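Local coordinates for protein POP2 (Saccharomyces cerevisiae, PDB 1UOC) that degrades RNA from the 3' end in vitro, preferring poly(A), and is a probably catalytic subunit of the CCR4-NOT mRNA deadenylase complex, at residues P239-S242 / I243-T246. Sequence-based numbering, arbitrary orientation.
Sequences PRFS and IFTT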
loop_
_atom_site.group_PDB
_atom_site.type_symbol
_atom_site.label_atom_id
_atom_site.label_comp_id
_atom_site.label_asym_id
_atom_site.label_seq_id
_atom_site.Cartn_x
_atom_site.Cartn_y
_atom_site.Cartn_z
ATOM N N PRO A 239 9.562 16.440 -4.763
ATOM C CA PRO A 239 8.632 17.564 -4.901
ATOM C C PRO A 239 7.217 17.182 -4.511
ATOM O O PRO A 239 6.804 16.047 -4.699
ATOM C CB PRO A 239 8.740 17.918 -6.385
ATOM C CG PRO A 239 10.151 17.591 -6.685
ATOM C CD PRO A 239 10.327 16.249 -6.004
ATOM N N ARG A 240 6.475 18.140 -3.979
ATOM C CA ARG A 240 5.102 17.900 -3.577
ATOM C C ARG A 240 4.162 17.881 -4.772
ATOM O O ARG A 240 3.206 18.662 -4.812
ATOM C CB ARG A 240 4.617 18.980 -2.602
ATOM C CG ARG A 240 4.595 18.554 -1.142
ATOM C CD ARG A 240 5.960 18.644 -0.514
ATOM N NE ARG A 240 5.950 18.311 0.913
ATOM C CZ ARG A 240 5.040 18.733 1.791
ATOM N NH1 ARG A 240 4.031 19.504 1.408
ATOM N NH2 ARG A 240 5.162 18.413 3.075
ATOM N N PHE A 241 4.415 17.010 -5.747
ATOM C CA PHE A 241 3.511 16.934 -6.895
ATOM C C PHE A 241 2.121 16.542 -6.383
ATOM O O PHE A 241 1.994 15.720 -5.467
ATOM C CB PHE A 241 3.989 15.900 -7.913
ATOM C CG PHE A 241 5.184 16.337 -8.714
ATOM C CD1 PHE A 241 6.437 15.773 -8.493
ATOM C CD2 PHE A 241 5.051 17.294 -9.709
ATOM C CE1 PHE A 241 7.534 16.156 -9.254
ATOM C CE2 PHE A 241 6.148 17.683 -10.479
ATOM C CZ PHE A 241 7.391 17.113 -10.254
ATOM N N SER A 242 1.082 17.117 -6.983
ATOM C CA SER A 242 -0.290 16.854 -6.561
ATOM C C SER A 242 -0.741 15.425 -6.824
ATOM O O SER A 242 -1.656 14.926 -6.162
ATOM C CB SER A 242 -1.257 17.829 -7.251
ATOM O OG SER A 242 -1.408 17.526 -8.633
ATOM N N ILE A 243 -0.114 14.775 -7.803
ATOM C CA ILE A 243 -0.471 13.405 -8.121
ATOM C C ILE A 243 -0.241 12.530 -6.883
ATOM O O ILE A 243 -0.939 11.537 -6.681
ATOM C CB ILE A 243 0.359 12.869 -9.310
ATOM C CG1 ILE A 243 -0.164 11.492 -9.723
ATOM C CG2 ILE A 243 1.836 12.782 -8.936
ATOM C CD1 ILE A 243 -1.661 11.453 -10.063
ATOM N N PHE A 244 0.727 12.924 -6.053
ATOM C CA PHE A 244 1.064 12.195 -4.830
ATOM C C PHE A 244 -0.048 12.215 -3.779
ATOM O O PHE A 244 -0.007 11.422 -2.833
ATOM C CB PHE A 244 2.339 12.769 -4.192
ATOM C CG PHE A 244 3.598 12.441 -4.945
ATOM C CD1 PHE A 244 4.648 13.349 -4.991
ATOM C CD2 PHE A 244 3.740 11.223 -5.597
ATOM C CE1 PHE A 244 5.831 13.051 -5.680
ATOM C CE2 PHE A 244 4.910 10.910 -6.288
ATOM C CZ PHE A 244 5.961 11.829 -6.330
ATOM N N THR A 245 -1.028 13.105 -3.935
ATOM C CA THR A 245 -2.123 13.211 -2.963
ATOM C C THR A 245 -3.264 12.215 -3.166
ATOM O O THR A 245 -4.079 12.016 -2.278
ATOM C CB THR A 245 -2.721 14.639 -2.943
ATOM O OG1 THR A 245 -3.273 14.946 -4.228
ATOM C CG2 THR A 245 -1.649 15.656 -2.608
ATOM N N THR A 246 -3.338 11.599 -4.336
ATOM C CA THR A 246 -4.381 10.615 -4.607
ATOM C C THR A 246 -3.946 9.277 -4.023
ATOM O O THR A 246 -2.776 9.086 -3.660
ATOM C CB THR A 246 -4.595 10.423 -6.117
ATOM O OG1 THR A 246 -3.362 9.994 -6.709
ATOM C CG2 THR A 246 -5.053 11.724 -6.772
#
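Phe241 and Phe244 both set CG anti to their own carbonyl carbon (chi1 -74° and -72°), and this brings the two side chains together within one short turn. CB of Phe241 lies 3.9 Å from CD1 of Phe244. CE1 of Phe244 meets the edge of the Phe241 ring, near its plane, 4.0 Å from CD1 of Phe241. The same Phe241 CB also touches Ile243 CG2 at 3.9 Å. That methyl sits over one face of the Phe244 ring, offset toward the rim. At the ring's edge, Pro239 O lies in plane, 3.3 Å from Phe244 CE1.

The backbone closes into a 3-10 turn. Phe244 N bonds to Phe241 O at 3.1 Å, and Thr245 N bonds to Ser242 O. Ser242 O also accepts from the Thr245 hydroxyl, with OG1 in the carbonyl plane, while Thr245 N approaches from above that plane. The 2.5 Å between Thr245 OG1 and Ser242 O is short, and its exact length is doubtful. One residue on, Thr246 OG1 gives its hydrogen to Ile243 O at 2.9 Å. As the N-cap of helix 247-264, this OG1 also pairs with Gly249 N.

Phe244 is the buried residue of an otherwise surface turn. With an alanine in its place, Phe241 CB and Ile243 CG2 would probably lose their ring partner, and a gap is likely to open against helix 247-264. Phe244 O accepts a hydrogen bond from the side chain of Gln250, a predicted catalytic metal ligand, so the turn may help to position it.

The turn links helix 229-235 to helix 247-264 in this RNase D domain. Arg240 reaches back in a salt bridge to Asp234. Phe241 and Phe244 both touch Leu14 of the N-terminal loop, and Phe244 packs on Leu252, Leu253 and Leu256 of helix 247-264.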